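Aldo-keto reductase family 1, member B4 (Aldose reductase) (Schistosoma japonicum, PDB 4HBK) probably reduces aldoses and other carbonyl compounds to the corresponding alcohols with NADPH. Local coordinates at residues V65-E70 / K296-N301; P157-S160 / L164-D167; K180-G185 / C207-A212; I216-N221 / K226-A231. One frame throughout, in Å; residues are numbered along the deposited sequence.

Contact 1 of 4, residues V65-E70 / K296-N301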
# COMPACT_ATOMS: atom_id res chain seq x y z
N VAL A 65 -2.27 13.75 8.17
CA VAL A 65 -0.89 13.80 7.71
C VAL A 65 -0.00 14.55 8.72
O VAL A 65 1.02 14.03 9.18
CB VAL A 65 -0.79 14.42 6.29
CG1 VAL A 65 0.64 14.84 5.97
CG2 VAL A 65 -1.31 13.43 5.24
N LYS A 66 -0.42 15.75 9.07
CA LYS A 66 0.26 16.55 10.09
C LYS A 66 0.40 15.80 11.43
O LYS A 66 1.46 15.81 12.03
CB LYS A 66 -0.51 17.86 10.30
CG LYS A 66 0.14 18.86 11.25
CD LYS A 66 -0.75 20.10 11.34
CE LYS A 66 -0.05 21.26 11.99
NZ LYS A 66 0.14 21.02 13.44
N LYS A 67 -0.68 15.17 11.90
CA LYS A 67 -0.62 14.46 13.18
C LYS A 67 0.36 13.31 13.09
O LYS A 67 1.25 13.17 13.94
CB LYS A 67 -2.01 13.96 13.58
CG LYS A 67 -2.05 13.08 14.83
CD LYS A 67 -1.67 13.85 16.10
CE LYS A 67 -2.50 15.12 16.25
NZ LYS A 67 -2.30 15.75 17.58
N ALA A 68 0.23 12.49 12.04
CA ALA A 68 1.16 11.39 11.82
C ALA A 68 2.63 11.84 11.88
O ALA A 68 3.46 11.18 12.51
CB ALA A 68 0.89 10.71 10.49
N LEU A 69 2.95 12.93 11.18
CA LEU A 69 4.34 13.36 11.08
C LEU A 69 4.84 13.87 12.44
O LEU A 69 5.99 13.65 12.80
CB LEU A 69 4.54 14.41 9.98
CG LEU A 69 4.32 14.01 8.51
CD1 LEU A 69 4.45 15.22 7.58
CD2 LEU A 69 5.28 12.93 8.09
N GLU A 70 3.96 14.55 13.19
CA GLU A 70 4.30 14.99 14.55
C GLU A 70 4.58 13.82 15.48
O GLU A 70 5.49 13.87 16.30
CB GLU A 70 3.19 15.87 15.14
CG GLU A 70 3.15 17.25 14.52
CD GLU A 70 1.88 18.04 14.81
OE1 GLU A 70 0.89 17.48 15.35
OE2 GLU A 70 1.89 19.24 14.48
N LYS A 296 -6.10 9.74 18.03
CA LYS A 296 -5.73 8.74 19.03
C LYS A 296 -5.31 7.41 18.39
O LYS A 296 -4.43 6.73 18.90
CB LYS A 296 -6.86 8.50 20.02
CG LYS A 296 -7.27 9.75 20.80
CD LYS A 296 -6.53 9.86 22.13
CE LYS A 296 -7.51 10.08 23.29
NZ LYS A 296 -6.83 10.09 24.63
N ARG A 297 -5.96 7.04 17.29
CA ARG A 297 -5.63 5.80 16.59
C ARG A 297 -4.30 5.94 15.85
O ARG A 297 -3.46 5.05 15.87
CB ARG A 297 -6.72 5.40 15.60
CG ARG A 297 -8.08 5.18 16.24
CD ARG A 297 -7.94 4.72 17.68
NE ARG A 297 -8.42 3.36 17.88
CZ ARG A 297 -9.70 3.00 17.83
NH1 ARG A 297 -10.63 3.91 17.56
NH2 ARG A 297 -10.04 1.73 18.03
N ILE A 298 -4.12 7.08 15.19
CA ILE A 298 -2.86 7.33 14.52
C ILE A 298 -1.72 7.17 15.51
O ILE A 298 -0.72 6.53 15.20
CB ILE A 298 -2.82 8.72 13.89
CG1 ILE A 298 -3.92 8.81 12.82
CG2 ILE A 298 -1.46 8.98 13.28
CD1 ILE A 298 -4.19 10.20 12.30
N GLU A 299 -1.88 7.72 16.71
CA GLU A 299 -0.83 7.63 17.72
C GLU A 299 -0.64 6.21 18.22
O GLU A 299 0.48 5.70 18.27
CB GLU A 299 -1.12 8.57 18.90
CG GLU A 299 -0.12 8.42 20.03
CD GLU A 299 -0.02 9.66 20.90
OE1 GLU A 299 1.10 9.95 21.38
OE2 GLU A 299 -1.05 10.33 21.12
N GLU A 300 -1.73 5.55 18.59
CA GLU A 300 -1.69 4.17 19.04
C GLU A 300 -0.98 3.24 18.04
O GLU A 300 -0.11 2.45 18.41
CB GLU A 300 -3.11 3.69 19.35
CG GLU A 300 -3.29 2.19 19.40
CD GLU A 300 -4.74 1.77 19.70
OE1 GLU A 300 -5.57 2.64 20.06
OE2 GLU A 300 -5.04 0.57 19.59
N ASN A 301 -1.33 3.36 16.77
CA ASN A 301 -0.76 2.49 15.73
C ASN A 301 0.77 2.57 15.67
O ASN A 301 1.43 1.63 15.21
CB ASN A 301 -1.34 2.80 14.35
CG ASN A 301 -2.81 2.40 14.22
OD1 ASN A 301 -3.31 1.63 15.04
ND2 ASN A 301 -3.48 2.90 13.19
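A68 and I298 meet where helix 60-71, which follows strand 51-52, and helix 295-302, which follows strand 287-288, lie side by side in the outer helical layer of the (beta/alpha)8 barrel. Those are the first and last barrel strands, so the contact belongs to the seam where the ring of helices closes. The CA atoms of A68 and I298 are 6.3 Å apart, an approach allowed by the small alanine on one side. I298 points across the gap, and its CG2 branch does the touching: with CG1 beside the backbone N (chi1 -62°), CG2 lies anti to that N and meets A68 CA at 3.8 Å and A68 CB at 4.0 Å. The branch therefore rests on backbone as much as on a methyl group. The other branch runs toward K67, where I298 CD1 comes 4.4 Å from K67 CG. K67 starts out toward helix 295-302, but its amine leads away and makes a cation-pi contact with F295, at the start of that helix. I298 also touches A64 and I71 of helix 60-71, while Y73 OH hydrogen-bonds to I298 O. Charged pairs stay within each helix, as in K66 NZ to E70 OE2 at 2.7 Å. No hydrogen bond or salt bridge crosses between the two segments; their 124 Å² of buried surface is essentially apolar, consistent with van der Waals packing and burial of apolar surface.

Contact 2 of 4, residues P157-S160 / L164-D167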
# COMPACT_ATOMS: atom_id res chain seq x y z
N PRO A 157 -15.28 3.86 -14.88
CA PRO A 157 -16.17 3.98 -16.05
C PRO A 157 -17.23 2.89 -15.98
O PRO A 157 -16.88 1.73 -15.79
CB PRO A 157 -15.24 3.71 -17.24
CG PRO A 157 -13.85 3.69 -16.70
CD PRO A 157 -13.91 3.45 -15.23
N THR A 158 -18.50 3.25 -16.15
CA THR A 158 -19.58 2.30 -15.91
C THR A 158 -20.66 2.32 -17.00
O THR A 158 -20.97 3.37 -17.55
CB THR A 158 -20.24 2.56 -14.52
OG1 THR A 158 -19.23 2.51 -13.48
CG2 THR A 158 -21.31 1.52 -14.22
N ASP A 159 -21.22 1.15 -17.31
CA ASP A 159 -22.35 1.00 -18.23
C ASP A 159 -23.58 1.68 -17.69
O ASP A 159 -23.54 2.37 -16.68
CB ASP A 159 -22.75 -0.48 -18.34
CG ASP A 159 -22.03 -1.20 -19.43
OD1 ASP A 159 -21.58 -0.53 -20.38
OD2 ASP A 159 -21.93 -2.44 -19.34
N SER A 160 -24.70 1.45 -18.37
CA SER A 160 -26.01 1.71 -17.80
C SER A 160 -26.64 0.37 -17.40
O SER A 160 -27.83 0.29 -17.08
CB SER A 160 -26.91 2.48 -18.78
OG SER A 160 -26.95 1.85 -20.05
N LEU A 164 -18.71 -2.30 -15.13
CA LEU A 164 -17.48 -1.54 -15.33
C LEU A 164 -17.05 -1.62 -16.80
O LEU A 164 -17.23 -2.64 -17.45
CB LEU A 164 -16.40 -2.10 -14.40
CG LEU A 164 -15.82 -1.19 -13.30
CD1 LEU A 164 -16.83 -0.24 -12.76
CD2 LEU A 164 -15.18 -2.01 -12.16
N CYS A 165 -16.50 -0.52 -17.33
CA CYS A 165 -15.99 -0.53 -18.69
C CYS A 165 -14.52 -0.96 -18.66
O CYS A 165 -13.64 -0.16 -18.36
CB CYS A 165 -16.13 0.86 -19.34
SG CYS A 165 -17.86 1.41 -19.59
N LEU A 166 -14.28 -2.23 -18.96
CA LEU A 166 -12.94 -2.82 -18.90
C LEU A 166 -12.06 -2.38 -20.07
O LEU A 166 -12.56 -1.96 -21.11
CB LEU A 166 -13.06 -4.35 -18.89
CG LEU A 166 -13.31 -5.08 -17.56
CD1 LEU A 166 -13.69 -4.14 -16.44
CD2 LEU A 166 -14.33 -6.19 -17.72
N ASP A 167 -10.75 -2.47 -19.89
CA ASP A 167 -9.82 -2.23 -20.98
C ASP A 167 -8.82 -3.39 -21.02
O ASP A 167 -8.73 -4.17 -20.08
CB ASP A 167 -9.12 -0.87 -20.82
CG ASP A 167 -8.43 -0.41 -22.10
OD1 ASP A 167 -8.64 -1.06 -23.15
OD2 ASP A 167 -7.68 0.59 -22.07
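C165 turns its side chain toward P157-S160, and both of its atoms find partners there. CB lies 3.7 Å from P157 CB, an apolar touch against the proline ring. With SG beside the backbone N (chi1 -65°), the sulfur continues along the facing chain: SG is 3.9 Å from T158 C and 4.1 Å from D159 N, so it packs on backbone and no hydrogen bond is involved. The backbone pairing beneath it is a single beta bridge between T158 and L164. Its one hydrogen bond across the segments runs from C165 N to P157 O at 2.8 Å; the N-H is fairly straight (163°), but it arrives from above the carbonyl plane. L164 brings more carbon to the same oxygen, its CD1 standing 3.6 Å from P157 O and 3.7 Å from T158 OG1. That hydroxyl has its polar partner in F156 O. The surface excursion lies in the long loop that leaves strand 138-143 and returns to helix 171-183. C165 and D167 are joined by backbone bonds to K150 and P148 earlier in that loop, D167 pairs with R118 just ahead of helix 119-133, and L164 packs on Q331 and M332 of the C-terminal tail.

Contact 3 of 4, residues K180-G185 / C207-A212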
# COMPACT_ATOMS: atom_id res chain seq x y z
N LYS A 180 10.40 4.01 -17.21
CA LYS A 180 10.89 5.28 -17.71
C LYS A 180 10.82 6.36 -16.63
O LYS A 180 11.64 7.27 -16.59
CB LYS A 180 10.11 5.73 -18.94
CG LYS A 180 10.37 4.92 -20.18
CD LYS A 180 9.58 5.50 -21.35
CE LYS A 180 9.71 4.64 -22.59
NZ LYS A 180 8.68 5.02 -23.61
N LEU A 181 9.83 6.25 -15.75
CA LEU A 181 9.69 7.19 -14.65
C LEU A 181 10.92 7.11 -13.75
O LEU A 181 11.38 8.12 -13.20
CB LEU A 181 8.42 6.90 -13.84
CG LEU A 181 7.10 7.06 -14.59
CD1 LEU A 181 5.92 6.57 -13.76
CD2 LEU A 181 6.88 8.52 -15.03
N VAL A 182 11.45 5.90 -13.59
CA VAL A 182 12.66 5.71 -12.80
C VAL A 182 13.86 6.31 -13.55
O VAL A 182 14.65 7.05 -12.97
CB VAL A 182 12.92 4.22 -12.50
CG1 VAL A 182 14.29 4.03 -11.83
CG2 VAL A 182 11.82 3.65 -11.62
N ASP A 183 13.99 5.98 -14.84
CA ASP A 183 15.04 6.55 -15.68
C ASP A 183 15.13 8.07 -15.55
O ASP A 183 16.21 8.64 -15.48
CB ASP A 183 14.83 6.19 -17.16
CG ASP A 183 14.95 4.69 -17.45
OD1 ASP A 183 15.51 3.93 -16.62
OD2 ASP A 183 14.50 4.26 -18.53
N GLU A 184 13.97 8.71 -15.52
CA GLU A 184 13.87 10.17 -15.55
C GLU A 184 13.97 10.82 -14.18
O GLU A 184 13.98 12.04 -14.08
CB GLU A 184 12.53 10.58 -16.16
CG GLU A 184 12.31 10.07 -17.56
CD GLU A 184 12.53 11.13 -18.61
OE1 GLU A 184 13.69 11.34 -19.01
OE2 GLU A 184 11.53 11.77 -19.02
N GLY A 185 14.03 10.02 -13.12
CA GLY A 185 14.11 10.58 -11.78
C GLY A 185 12.79 11.04 -11.15
O GLY A 185 12.78 11.56 -10.04
N CYS A 207 10.89 -7.63 -17.23
CA CYS A 207 11.29 -6.30 -16.77
C CYS A 207 12.78 -6.02 -16.95
O CYS A 207 13.62 -6.92 -16.95
CB CYS A 207 10.90 -6.10 -15.31
SG CYS A 207 11.85 -7.12 -14.17
N ARG A 208 13.09 -4.74 -17.10
CA ARG A 208 14.46 -4.27 -17.05
C ARG A 208 14.74 -3.82 -15.62
O ARG A 208 15.85 -3.99 -15.13
CB ARG A 208 14.64 -3.11 -18.05
CG ARG A 208 15.88 -2.25 -17.80
CD ARG A 208 16.16 -1.33 -18.99
NE ARG A 208 15.04 -0.42 -19.28
CZ ARG A 208 14.90 0.79 -18.74
NH1 ARG A 208 13.86 1.55 -19.06
NH2 ARG A 208 15.80 1.25 -17.88
N ILE A 209 13.72 -3.25 -14.97
CA ILE A 209 13.81 -2.81 -13.58
C ILE A 209 12.80 -3.58 -12.75
O ILE A 209 11.60 -3.54 -13.03
CB ILE A 209 13.50 -1.31 -13.43
CG1 ILE A 209 14.49 -0.46 -14.22
CG2 ILE A 209 13.53 -0.90 -11.95
CD1 ILE A 209 14.15 1.04 -14.20
N LYS A 210 13.27 -4.31 -11.76
CA LYS A 210 12.39 -5.16 -10.98
C LYS A 210 11.48 -4.35 -10.06
O LYS A 210 11.85 -3.28 -9.58
CB LYS A 210 13.20 -6.19 -10.17
CG LYS A 210 13.94 -7.17 -11.07
CD LYS A 210 14.22 -8.49 -10.38
CE LYS A 210 15.58 -8.52 -9.74
NZ LYS A 210 16.10 -9.92 -9.61
N PRO A 211 10.27 -4.84 -9.86
CA PRO A 211 9.41 -4.23 -8.84
C PRO A 211 10.14 -4.31 -7.51
O PRO A 211 10.80 -5.32 -7.26
CB PRO A 211 8.17 -5.13 -8.85
CG PRO A 211 8.58 -6.40 -9.63
CD PRO A 211 9.61 -5.94 -10.58
N ALA A 212 10.05 -3.25 -6.71
CA ALA A 212 10.71 -3.21 -5.40
C ALA A 212 9.75 -3.58 -4.28
O ALA A 212 10.17 -3.91 -3.17
CB ALA A 212 11.27 -1.81 -5.14
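V182 and I209 make the close-packed part of this contact, while D183 and R208 form its polar, solvent-exposed border. In the first pair the side chains reach toward each other tip to tip: I209 CD1 lies 3.8 Å from V182 CB and at the same distance from V182 CG1. The extended end of I209 carries its terminal methyl up to the valine. The same methyl is 4.0 Å from D183 OD1, so the carbon contact runs directly into the charged one. The two backbones stay well apart, with the nearest CA atoms, those of V182 and I209, 8.6 Å from each other, and side chains alone bridge the gap. They join the C-terminal end of helix 171-183 to the loop that connects helix 197-206 with strand 213-217, two neighbouring parts of the barrel's outer layer. Helix 171-183 closes in a Schellman motif at G185, whose positive phi accompanies a bond from G185 N to V182 O. E179, one turn before D183, takes the backbone N-H groups of both R208 and I209 on OE2, and W175 NE1 donates to I209 O; these bonds fix the loop beside the helix. On the exposed side, R208 grips D183 end-on with two nitrogens. NH2 donates to D183 OD1 at 3.0 Å almost perfectly straight (178°), on the syn lone pair and in the guanidinium plane. NH1 reaches D183 OD2 at 2.8 Å with more bend (145°), and the carboxylate and guanidinium planes stand 31° apart, in keeping with the tilt of this second bond.

Contact 4 of 4, residues I216-N221 / K226-A231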
# COMPACT_ATOMS: atom_id res chain seq x y z
N ILE A 216 -0.52 -5.62 -0.77
CA ILE A 216 -1.65 -6.53 -0.85
C ILE A 216 -2.33 -6.55 0.51
O ILE A 216 -1.75 -6.12 1.50
CB ILE A 216 -1.19 -7.97 -1.15
CG1 ILE A 216 0.07 -8.32 -0.33
CG2 ILE A 216 -0.94 -8.14 -2.65
CD1 ILE A 216 0.57 -9.76 -0.50
N GLU A 217 -3.56 -7.07 0.55
CA GLU A 217 -4.28 -7.23 1.81
C GLU A 217 -3.63 -8.30 2.67
O GLU A 217 -3.50 -9.46 2.25
CB GLU A 217 -5.75 -7.58 1.56
CG GLU A 217 -6.50 -8.06 2.80
CD GLU A 217 -7.95 -8.41 2.49
OE1 GLU A 217 -8.39 -8.23 1.33
OE2 GLU A 217 -8.66 -8.87 3.41
N ILE A 218 -3.23 -7.91 3.87
CA ILE A 218 -2.63 -8.85 4.82
C ILE A 218 -3.02 -8.47 6.25
O ILE A 218 -2.86 -7.31 6.68
CB ILE A 218 -1.09 -8.89 4.70
CG1 ILE A 218 -0.65 -8.94 3.24
CG2 ILE A 218 -0.51 -10.09 5.46
CD1 ILE A 218 0.88 -8.89 3.09
N HIS A 219 -3.54 -9.44 6.99
CA HIS A 219 -3.86 -9.25 8.40
C HIS A 219 -4.16 -10.60 9.02
O HIS A 219 -4.20 -11.63 8.33
CB HIS A 219 -5.05 -8.29 8.56
CG HIS A 219 -6.22 -8.66 7.72
ND1 HIS A 219 -7.14 -9.61 8.10
CD2 HIS A 219 -6.60 -8.23 6.49
CE1 HIS A 219 -8.06 -9.74 7.15
NE2 HIS A 219 -7.75 -8.92 6.16
N ALA A 220 -4.35 -10.62 10.34
CA ALA A 220 -4.47 -11.88 11.05
C ALA A 220 -5.63 -12.73 10.55
O ALA A 220 -5.61 -13.94 10.71
CB ALA A 220 -4.59 -11.62 12.55
N ASN A 221 -6.64 -12.10 9.94
CA ASN A 221 -7.79 -12.85 9.42
C ASN A 221 -7.64 -13.17 7.94
O ASN A 221 -8.52 -13.78 7.34
CB ASN A 221 -9.11 -12.10 9.66
CG ASN A 221 -9.85 -12.60 10.90
OD1 ASN A 221 -9.48 -13.62 11.49
ND2 ASN A 221 -10.90 -11.89 11.28
N LYS A 226 1.19 -17.78 1.30
CA LYS A 226 1.84 -18.28 0.09
C LYS A 226 2.35 -17.17 -0.82
O LYS A 226 3.47 -17.24 -1.33
CB LYS A 226 0.92 -19.23 -0.67
CG LYS A 226 0.74 -20.57 0.03
CD LYS A 226 -0.11 -21.52 -0.79
CE LYS A 226 -0.10 -22.91 -0.17
NZ LYS A 226 -0.69 -23.94 -1.07
N LEU A 227 1.53 -16.16 -1.04
CA LEU A 227 1.91 -15.03 -1.87
C LEU A 227 3.04 -14.24 -1.22
O LEU A 227 3.99 -13.85 -1.88
CB LEU A 227 0.71 -14.12 -2.10
CG LEU A 227 1.00 -12.92 -3.00
CD1 LEU A 227 1.66 -13.40 -4.30
CD2 LEU A 227 -0.27 -12.11 -3.28
N VAL A 228 2.94 -14.02 0.09
CA VAL A 228 3.97 -13.26 0.79
C VAL A 228 5.30 -13.99 0.71
O VAL A 228 6.35 -13.39 0.46
CB VAL A 228 3.64 -13.04 2.27
CG1 VAL A 228 4.88 -12.58 3.00
CG2 VAL A 228 2.49 -12.01 2.42
N GLU A 229 5.27 -15.30 0.92
CA GLU A 229 6.50 -16.08 0.87
C GLU A 229 7.08 -16.03 -0.54
O GLU A 229 8.29 -15.86 -0.71
CB GLU A 229 6.25 -17.52 1.32
CG GLU A 229 6.02 -17.65 2.82
CD GLU A 229 5.89 -19.10 3.26
OE1 GLU A 229 6.06 -19.36 4.47
OE2 GLU A 229 5.62 -19.97 2.41
N TYR A 230 6.22 -16.17 -1.54
CA TYR A 230 6.68 -16.07 -2.91
C TYR A 230 7.34 -14.72 -3.19
O TYR A 230 8.46 -14.67 -3.69
CB TYR A 230 5.55 -16.26 -3.91
CG TYR A 230 5.97 -15.77 -5.28
CD1 TYR A 230 6.86 -16.52 -6.07
CD2 TYR A 230 5.53 -14.55 -5.76
CE1 TYR A 230 7.26 -16.05 -7.31
CE2 TYR A 230 5.93 -14.07 -6.99
CZ TYR A 230 6.79 -14.83 -7.76
OH TYR A 230 7.19 -14.34 -8.99
N ALA A 231 6.64 -13.63 -2.89
CA ALA A 231 7.19 -12.32 -3.19
C ALA A 231 8.55 -12.07 -2.51
O ALA A 231 9.48 -11.58 -3.15
CB ALA A 231 6.19 -11.20 -2.85
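Apolar methyl packing is all that crosses between I216-N221 and K226-A231. I216 CD1 meets L227 CD2 at 3.7 Å, and L227 CD2 also lies 4.1 Å from I216 CG2, so the leucine methyl sits against both branches of the isoleucine. I216 holds CG1 in the crowded position between its backbone N and carbonyl carbon (chi1 42°), which directs CD1 at the helix; the same CD1 is 4.2 Å from V228 CG2. Two residues further along, I218 CD1 touches that valine methyl at 3.6 Å. V228 CG2 thus lies within reach of both isoleucines. I216 near the end of strand 213-217 and I218 just beyond it pack on helix 225-233, within the beta-alpha-beta unit that strand 237-241 completes; I218 also packs on V238 and A240 of strand 237-241. The side chain of I216 is about 10 Å from those of K111, predicted to lower the pKa of the catalytic tyrosine, and H144, predicted to bind substrate. Side-chain hydrogen bonds appear within I216-N221. H219 NE2 donates to E217 OE2 at 2.9 Å, nearly in the ring plane and on the anti lone pair of the carboxylate. A weak bond from N221 N reaches H219 ND1. The buried carboxylate of E217 also accepts the backbone N-H groups of Q326 on OE2 and F327 on OE1, tying the end of this strand to the C-terminal tail.

In the fold
Contacts 1 and 4 are buried and apolar, with no hydrogen bond crossing either: the first packs helix on helix around the outside of the barrel, the second packs a helix on its own strand nearer the centre. Contacts 2 and 3 lie at the surface, where polar links appear beside smaller apolar touches, a backbone bond in the first and a paired salt bridge in the second. Contact 1 joins helices that follow the first and last barrel strands, and the other three are nested within the chain it closes. Contacts 3 and 4 adjoin in sequence through strand 213-217, whereas contact 2 lies in the loop leading to helix 171-183 and contact 3 at that helix's C-terminal end.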